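Local atomic coordinates of endo-1,4-beta-mannanase (Eisenia fetida, PDB entry 5Y6T), a protein that probably hydrolyses internal beta-1,4-mannosidic bonds in mannan polysaccharides, as a cold-adapted member of glycoside hydrolase family 5. Residues E163-E169 with T225-W229; N242-D246 with V259-Y263; L66-C72 with V113-N119. All coordinates share one frame; numbering follows the deposited sequence.

Overall arrangement
From the N terminus, the first contact to close is contact 3, where L66-C72 pairs with V113-N119 after a loop that includes helix 95-108. Contact 1 follows, joining E163-E169 to T225-W229 around helix 201-218. Contact 2 closes a short excursion between N242-D246 and V259-Y263 that holds helix 246-253. The three lie in series; none nests in or crosses another. All reach the same curled sheet, the barrel of a glycoside hydrolase. R67 of contact 3 forms a salt bridge to E163 and probably a hydrogen bond to N166 of contact 1, while E169 and T225 of contact 1 probably hydrogen-bond to the Y244 hydroxyl and the F262 backbone O of contact 2.

Contact 1: E163-E169 with T225-W229; sequences EVMNEPE and TLGSW
The carboxylate of E169 takes the backbone N of W229 on OE1 from above its plane (2.9 Å), while S228 OG donates to E169 OE2 at 2.6 Å on the syn side, tilted out of the plane. E169 CB and CG lie obliquely to the W229 ring, CB 3.4 Å from W229 CE3; a bend at chi2 (83°) turns the carboxylate back toward S228. E163 shows another flat group met over its face: G227 N comes to E163 OE2 at 2.9 Å from well above the plane. Glycine suits this place because a CB would run into that oxygen, which lies 3.4 Å from G227 CA. The G227 carbonyl O accepts from E167 N at 2.7 Å. The extended E167 side chain crosses W229 at about a right angle, CD lying 3.5 Å from W229 CB; its OE2 is held by H266 ND1, and a water also joins it to W229 O. L226 CD1 meets P168 CG at 3.8 Å. N166-E167-P168 matches the family 5 signature ending the fourth barrel strand, where the glutamate is usually the acid/base. R67 at E163 OE2 and Y244 at E169 OE2 add donors that would probably favour charged carboxylates despite burial.

Contact 2: N242-D246 with V259-Y263; sequences NYYTD and VIDFY
A chi1 of -171°, CG opposite the backbone N, carries the N242 amide across to Y263, whose own chi1 of -64° sends the phenol ring back to meet it. The amide nitrogen ND2 sits over one face of that ring, 3.3 Å from Y263 CE1, the two planes inclined at 67°. N242 OD1 accepts from Y244 N at 3.0 Å, closing an Asx turn; asparagine suits the place because one oxygen bends the chain while the nitrogen covers an aromatic. Replacing N242 with an alanine would probably leave Y244 N without this acceptor and strip one ring face of Y263 of its cover. The Y263 OH bonds to D290 and has T245 CG2 packed 3.7 Å away; T245 is the N-cap of helix 246-253. The loop entering that helix thus packs on the chain entering barrel strand 262-266. At the helix start, D246 crosses V259 obliquely, OD1 3.4 Å from V259 CB. One water gathers three polar atoms, donating to Y244 O (2.9 Å) and D246 OD1 (2.8 Å) and accepting from I260 N (3.0 Å). No direct hydrogen bond spans the segments, so their polar link is this water, reinforced by K291, which salt-bridges D246 OD1 and donates to I260 O.

Contact 3: L66-C72 with V113-N119; sequences LRIWVHC and VFIVLWN
L66-W69 and V113-N119 run parallel, their axes 4.7 Å apart and inclined by 24°. The backbone bonds pass back and forth: F114 N to L66 O, I68 N to F114 O, V116 N to I68 O and V70 N to V116 O. Beyond W69 the register slips by one residue in a beta bulge, where L117 O receives C72 N and, weakly, H71 N, before N119 N returns to C72 O at 2.8 Å. A water fits into the irregularity, accepting from C72 N and donating to V116 O. These are adjacent strands of the (beta/alpha)8 barrel, joined by a beta-alpha-beta crossover through helix 95-108. L66, I68, V113 and I115 face outward, V113 reaching that helix, and the beta-branched residues among them suit extended strands. V70 CG2 presses on I115 CG2 at only 3.4 Å, a tight fit. The inner face carries R67, W69, F114 and V116. Extended from CG to NE, R67 sets one face of its guanidinium against V116 CG2, 3.5 Å from R67 NE; NH1 is held by E297 and N28, while NH2 serves the 163-169 segment. W69, with V116 CG1 over one ring face, has CD1 3.6 Å from V116 CB. N119 ND2 comes obliquely to W69 CZ3 at 3.5 Å, while N119 OD1 accepts from N166. Within the bulge, H71 CB makes an off-centre CH-pi contact with the six-membered ring of W118, whose NE1 bonds to Q211.

Contact 1: E163-E169 with T225-W229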
# COMPACT_ATOMS: atom_id res chain seq x y z
N GLU A 163 -3.22 -4.20 -1.11
CA GLU A 163 -3.49 -3.08 -0.25
C GLU A 163 -4.80 -2.47 -0.65
O GLU A 163 -5.02 -2.14 -1.80
CB GLU A 163 -2.39 -1.99 -0.34
CG GLU A 163 -2.59 -0.80 0.51
CD GLU A 163 -1.45 0.18 0.50
OE1 GLU A 163 -0.31 -0.20 0.12
OE2 GLU A 163 -1.67 1.33 0.86
N VAL A 164 -5.76 -2.42 0.28
CA VAL A 164 -7.06 -1.95 -0.12
C VAL A 164 -7.08 -0.51 -0.56
O VAL A 164 -7.79 -0.21 -1.50
CB VAL A 164 -8.18 -2.29 0.94
CG1 VAL A 164 -9.51 -1.61 0.59
CG2 VAL A 164 -8.33 -3.81 1.02
N MET A 165 -6.49 0.35 0.26
CA MET A 165 -6.61 1.78 0.06
C MET A 165 -5.39 2.57 0.45
O MET A 165 -4.91 2.46 1.57
CB MET A 165 -7.82 2.32 0.77
CG MET A 165 -8.05 3.79 0.46
SD MET A 165 -9.38 4.54 1.42
CE MET A 165 -10.86 3.69 0.81
N ASN A 166 -4.86 3.36 -0.48
CA ASN A 166 -3.84 4.32 -0.13
C ASN A 166 -4.37 5.46 0.72
O ASN A 166 -5.30 6.11 0.29
CB ASN A 166 -3.26 4.91 -1.39
CG ASN A 166 -2.25 5.99 -1.08
OD1 ASN A 166 -1.19 5.70 -0.52
ND2 ASN A 166 -2.57 7.25 -1.46
N GLU A 167 -3.75 5.73 1.87
CA GLU A 167 -4.08 6.93 2.69
C GLU A 167 -5.59 7.16 2.86
O GLU A 167 -6.12 8.17 2.47
CB GLU A 167 -3.40 8.15 2.08
CG GLU A 167 -1.88 7.99 2.09
CD GLU A 167 -1.10 9.21 1.65
OE1 GLU A 167 -1.75 10.22 1.19
OE2 GLU A 167 0.14 9.18 1.81
N PRO A 168 -6.29 6.28 3.58
CA PRO A 168 -7.70 6.52 3.88
C PRO A 168 -7.93 7.81 4.58
O PRO A 168 -9.02 8.36 4.51
CB PRO A 168 -8.07 5.35 4.79
CG PRO A 168 -7.05 4.28 4.51
CD PRO A 168 -5.80 5.02 4.19
N GLU A 169 -6.92 8.29 5.30
CA GLU A 169 -7.09 9.52 6.07
C GLU A 169 -7.27 10.73 5.22
O GLU A 169 -7.74 11.77 5.69
CB GLU A 169 -5.93 9.69 7.03
CG GLU A 169 -5.68 8.48 7.88
CD GLU A 169 -4.85 7.39 7.22
OE1 GLU A 169 -4.16 7.69 6.20
OE2 GLU A 169 -4.87 6.28 7.77
N THR A 225 -1.68 -5.17 3.26
CA THR A 225 -1.22 -4.01 4.02
C THR A 225 -2.25 -2.86 3.80
O THR A 225 -3.26 -3.02 3.09
CB THR A 225 0.25 -3.66 3.68
OG1 THR A 225 0.72 -2.60 4.57
CG2 THR A 225 0.46 -3.31 2.16
N LEU A 226 -1.94 -1.70 4.39
CA LEU A 226 -2.77 -0.51 4.35
C LEU A 226 -1.83 0.65 4.68
O LEU A 226 -1.20 0.69 5.73
CB LEU A 226 -3.89 -0.68 5.43
CG LEU A 226 -4.95 0.44 5.48
CD1 LEU A 226 -4.50 1.82 5.85
CD2 LEU A 226 -5.75 0.48 4.20
N GLY A 227 -1.63 1.57 3.74
CA GLY A 227 -0.69 2.65 3.82
C GLY A 227 -1.34 3.91 4.38
O GLY A 227 -2.05 4.63 3.67
N SER A 228 -1.07 4.26 5.65
CA SER A 228 -1.60 5.50 6.20
C SER A 228 -0.70 6.72 5.81
O SER A 228 0.50 6.56 5.58
CB SER A 228 -1.75 5.52 7.76
OG SER A 228 -2.84 4.69 8.10
N TRP A 229 -1.30 7.89 5.78
CA TRP A 229 -0.58 9.06 5.31
C TRP A 229 0.48 9.60 6.29
O TRP A 229 1.35 10.35 5.89
CB TRP A 229 -1.58 10.14 4.95
CG TRP A 229 -1.67 11.33 5.89
CD1 TRP A 229 -1.27 12.62 5.57
CD2 TRP A 229 -2.24 11.40 7.22
NE1 TRP A 229 -1.58 13.45 6.62
CE2 TRP A 229 -2.19 12.75 7.62
CE3 TRP A 229 -2.84 10.47 8.09
CZ2 TRP A 229 -2.65 13.16 8.88
CZ3 TRP A 229 -3.28 10.89 9.33
CH2 TRP A 229 -3.20 12.24 9.72
O HOH W 1 -6.00 -3.28 3.14
O HOH W 2 1.39 11.22 3.17

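Contact 2: N242-D246 with V259-Y263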
# COMPACT_ATOMS: atom_id res chain seq x y z
N ASN A 242 -4.08 3.84 16.50
CA ASN A 242 -3.98 2.87 15.42
C ASN A 242 -5.35 2.37 14.95
O ASN A 242 -6.03 1.58 15.64
CB ASN A 242 -3.06 1.70 15.80
CG ASN A 242 -2.75 0.80 14.63
OD1 ASN A 242 -3.37 0.85 13.58
ND2 ASN A 242 -1.76 -0.04 14.80
N TYR A 243 -5.79 2.89 13.82
CA TYR A 243 -7.13 2.66 13.32
C TYR A 243 -7.25 1.37 12.55
O TYR A 243 -8.34 0.98 12.20
CB TYR A 243 -7.56 3.83 12.47
CG TYR A 243 -7.76 5.02 13.27
CD1 TYR A 243 -8.96 5.23 13.98
CD2 TYR A 243 -6.78 6.00 13.34
CE1 TYR A 243 -9.10 6.33 14.76
CE2 TYR A 243 -6.92 7.15 14.14
CZ TYR A 243 -8.12 7.31 14.85
OH TYR A 243 -8.28 8.43 15.64
N TYR A 244 -6.14 0.64 12.36
CA TYR A 244 -6.19 -0.51 11.44
C TYR A 244 -5.71 -1.79 12.14
O TYR A 244 -5.34 -2.76 11.50
CB TYR A 244 -5.35 -0.22 10.15
CG TYR A 244 -5.76 1.09 9.55
CD1 TYR A 244 -6.91 1.20 8.83
CD2 TYR A 244 -5.08 2.27 9.86
CE1 TYR A 244 -7.37 2.41 8.36
CE2 TYR A 244 -5.50 3.47 9.33
CZ TYR A 244 -6.65 3.55 8.58
OH TYR A 244 -7.08 4.81 8.10
N THR A 245 -5.82 -1.78 13.46
CA THR A 245 -5.64 -3.00 14.24
C THR A 245 -6.71 -4.00 13.91
O THR A 245 -7.77 -3.66 13.43
CB THR A 245 -5.71 -2.71 15.74
OG1 THR A 245 -7.01 -2.21 16.04
CG2 THR A 245 -4.63 -1.67 16.15
N ASP A 246 -6.45 -5.27 14.24
CA ASP A 246 -7.44 -6.33 14.05
C ASP A 246 -8.72 -5.97 14.76
O ASP A 246 -9.80 -6.06 14.19
CB ASP A 246 -6.96 -7.67 14.59
CG ASP A 246 -5.73 -8.19 13.90
OD1 ASP A 246 -5.10 -7.56 13.03
OD2 ASP A 246 -5.38 -9.33 14.20
N VAL A 259 -8.12 -8.75 8.41
CA VAL A 259 -7.04 -8.19 9.21
C VAL A 259 -5.83 -8.07 8.30
O VAL A 259 -5.62 -8.92 7.41
CB VAL A 259 -6.74 -9.04 10.45
CG1 VAL A 259 -7.96 -9.03 11.33
CG2 VAL A 259 -6.28 -10.47 10.08
N ILE A 260 -5.00 -7.04 8.54
CA ILE A 260 -3.82 -6.82 7.70
C ILE A 260 -2.59 -7.51 8.31
O ILE A 260 -2.69 -8.00 9.45
CB ILE A 260 -3.59 -5.36 7.41
CG1 ILE A 260 -3.13 -4.60 8.63
CG2 ILE A 260 -4.79 -4.81 6.75
CD1 ILE A 260 -2.71 -3.17 8.38
N ASP A 261 -1.51 -7.63 7.56
CA ASP A 261 -0.36 -8.36 7.98
C ASP A 261 0.81 -7.51 8.35
O ASP A 261 1.60 -7.95 9.20
CB ASP A 261 0.08 -9.32 6.88
CG ASP A 261 -1.00 -10.34 6.59
OD1 ASP A 261 -1.13 -11.31 7.43
OD2 ASP A 261 -1.78 -10.12 5.64
N PHE A 262 0.98 -6.37 7.65
CA PHE A 262 1.96 -5.36 8.07
C PHE A 262 1.40 -3.95 7.97
O PHE A 262 0.62 -3.61 7.06
CB PHE A 262 3.35 -5.51 7.46
CG PHE A 262 3.45 -5.31 5.94
CD1 PHE A 262 3.62 -4.05 5.40
CD2 PHE A 262 3.42 -6.38 5.09
CE1 PHE A 262 3.83 -3.86 4.06
CE2 PHE A 262 3.59 -6.20 3.72
CZ PHE A 262 3.77 -4.94 3.21
N TYR A 263 1.73 -3.18 8.98
CA TYR A 263 1.43 -1.74 9.04
C TYR A 263 2.36 -1.02 7.99
O TYR A 263 3.38 -1.57 7.51
CB TYR A 263 1.65 -1.17 10.43
CG TYR A 263 0.71 -1.77 11.43
CD1 TYR A 263 -0.67 -1.58 11.35
CD2 TYR A 263 1.17 -2.53 12.47
CE1 TYR A 263 -1.53 -2.14 12.26
CE2 TYR A 263 0.30 -3.11 13.40
CZ TYR A 263 -1.08 -2.92 13.27
OH TYR A 263 -2.01 -3.40 14.15
O HOH W 3 -5.53 -5.58 11.08

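Contact 3: L66-C72 with V113-N119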
# COMPACT_ATOMS: atom_id res chain seq x y z
N LEU A 66 8.16 -3.12 -5.39
CA LEU A 66 7.48 -1.95 -5.89
C LEU A 66 6.04 -1.90 -5.41
O LEU A 66 5.44 -2.93 -5.15
CB LEU A 66 7.59 -1.84 -7.43
CG LEU A 66 6.83 -2.83 -8.30
CD1 LEU A 66 5.34 -2.49 -8.49
CD2 LEU A 66 7.54 -3.01 -9.59
N ARG A 67 5.49 -0.71 -5.37
CA ARG A 67 4.09 -0.48 -5.04
C ARG A 67 3.41 0.22 -6.20
O ARG A 67 3.90 1.23 -6.69
CB ARG A 67 3.98 0.37 -3.76
CG ARG A 67 2.56 0.67 -3.27
CD ARG A 67 2.69 1.20 -1.83
NE ARG A 67 1.42 1.63 -1.23
CZ ARG A 67 1.02 2.90 -1.15
NH1 ARG A 67 1.67 3.91 -1.75
NH2 ARG A 67 -0.11 3.15 -0.48
N ILE A 68 2.30 -0.32 -6.64
CA ILE A 68 1.62 0.18 -7.83
C ILE A 68 0.11 0.25 -7.58
O ILE A 68 -0.50 -0.59 -6.87
CB ILE A 68 1.91 -0.72 -9.06
CG1 ILE A 68 1.37 -0.02 -10.33
CG2 ILE A 68 1.39 -2.16 -8.90
CD1 ILE A 68 2.06 -0.50 -11.60
N TRP A 69 -0.52 1.23 -8.19
CA TRP A 69 -1.93 1.52 -7.92
C TRP A 69 -2.79 1.16 -9.11
O TRP A 69 -2.37 1.35 -10.27
CB TRP A 69 -2.12 2.99 -7.63
CG TRP A 69 -1.43 3.57 -6.44
CD1 TRP A 69 -0.51 2.98 -5.60
CD2 TRP A 69 -1.61 4.89 -5.94
NE1 TRP A 69 -0.08 3.89 -4.64
CE2 TRP A 69 -0.75 5.06 -4.83
CE3 TRP A 69 -2.40 5.98 -6.34
CZ2 TRP A 69 -0.68 6.27 -4.11
CZ3 TRP A 69 -2.33 7.16 -5.62
CH2 TRP A 69 -1.48 7.30 -4.52
N VAL A 70 -4.03 0.77 -8.82
CA VAL A 70 -4.92 0.26 -9.89
C VAL A 70 -6.16 1.12 -10.04
O VAL A 70 -6.16 1.97 -10.95
CB VAL A 70 -5.28 -1.23 -9.69
CG1 VAL A 70 -6.14 -1.77 -10.83
CG2 VAL A 70 -4.01 -2.09 -9.50
N HIS A 71 -7.20 0.99 -9.25
CA HIS A 71 -8.43 1.72 -9.55
C HIS A 71 -8.35 3.22 -9.24
O HIS A 71 -9.09 4.04 -9.87
CB HIS A 71 -9.63 1.20 -8.78
CG HIS A 71 -9.88 -0.28 -8.93
ND1 HIS A 71 -10.03 -0.88 -10.16
CD2 HIS A 71 -10.14 -1.22 -8.01
CE1 HIS A 71 -10.34 -2.16 -9.98
NE2 HIS A 71 -10.40 -2.39 -8.68
N CYS A 72 -7.56 3.56 -8.23
CA CYS A 72 -7.32 4.97 -7.84
C CYS A 72 -8.63 5.60 -7.38
O CYS A 72 -9.23 5.15 -6.38
CB CYS A 72 -6.61 5.74 -8.98
SG CYS A 72 -4.95 5.09 -9.31
N VAL A 113 5.78 -7.40 -5.92
CA VAL A 113 4.80 -6.38 -6.31
C VAL A 113 3.72 -6.25 -5.24
O VAL A 113 3.14 -7.25 -4.82
CB VAL A 113 4.15 -6.78 -7.64
CG1 VAL A 113 3.04 -5.83 -8.05
CG2 VAL A 113 5.23 -6.73 -8.76
N PHE A 114 3.44 -5.02 -4.86
CA PHE A 114 2.37 -4.68 -3.93
C PHE A 114 1.35 -3.86 -4.67
O PHE A 114 1.68 -2.80 -5.20
CB PHE A 114 2.94 -4.00 -2.68
CG PHE A 114 3.86 -4.92 -1.89
CD1 PHE A 114 5.18 -5.17 -2.31
CD2 PHE A 114 3.39 -5.63 -0.81
CE1 PHE A 114 6.03 -6.06 -1.61
CE2 PHE A 114 4.23 -6.50 -0.12
CZ PHE A 114 5.52 -6.76 -0.56
N ILE A 115 0.13 -4.33 -4.65
CA ILE A 115 -0.98 -3.81 -5.51
C ILE A 115 -2.01 -3.09 -4.67
O ILE A 115 -2.61 -3.70 -3.80
CB ILE A 115 -1.67 -4.93 -6.32
CG1 ILE A 115 -0.64 -5.79 -7.09
CG2 ILE A 115 -2.68 -4.35 -7.29
CD1 ILE A 115 -1.21 -7.04 -7.72
N VAL A 116 -2.19 -1.81 -4.98
CA VAL A 116 -3.10 -0.94 -4.29
C VAL A 116 -4.39 -0.75 -5.06
O VAL A 116 -4.38 -0.18 -6.13
CB VAL A 116 -2.46 0.44 -3.97
CG1 VAL A 116 -3.40 1.20 -3.10
CG2 VAL A 116 -1.11 0.30 -3.26
N LEU A 117 -5.52 -1.14 -4.48
CA LEU A 117 -6.81 -1.03 -5.19
C LEU A 117 -7.34 0.39 -5.35
O LEU A 117 -7.55 0.84 -6.49
CB LEU A 117 -7.84 -1.89 -4.50
CG LEU A 117 -7.58 -3.39 -4.38
CD1 LEU A 117 -8.69 -4.13 -3.60
CD2 LEU A 117 -7.50 -4.05 -5.74
N TRP A 118 -7.49 1.08 -4.23
CA TRP A 118 -8.19 2.31 -4.20
C TRP A 118 -7.30 3.44 -3.69
O TRP A 118 -6.37 3.19 -2.94
CB TRP A 118 -9.42 2.23 -3.33
CG TRP A 118 -10.38 1.17 -3.73
CD1 TRP A 118 -10.57 -0.00 -3.08
CD2 TRP A 118 -11.34 1.21 -4.76
NE1 TRP A 118 -11.57 -0.71 -3.65
CE2 TRP A 118 -12.10 0.04 -4.67
CE3 TRP A 118 -11.71 2.16 -5.74
CZ2 TRP A 118 -13.10 -0.28 -5.59
CZ3 TRP A 118 -12.70 1.88 -6.59
CH2 TRP A 118 -13.40 0.65 -6.52
N ASN A 119 -7.66 4.68 -4.06
CA ASN A 119 -7.00 5.88 -3.51
C ASN A 119 -7.87 6.72 -2.63
O ASN A 119 -9.01 7.04 -2.96
CB ASN A 119 -6.44 6.74 -4.68
CG ASN A 119 -5.46 7.82 -4.20
OD1 ASN A 119 -4.91 7.73 -3.13
ND2 ASN A 119 -5.28 8.85 -5.02
O HOH W 4 -5.34 2.65 -6.37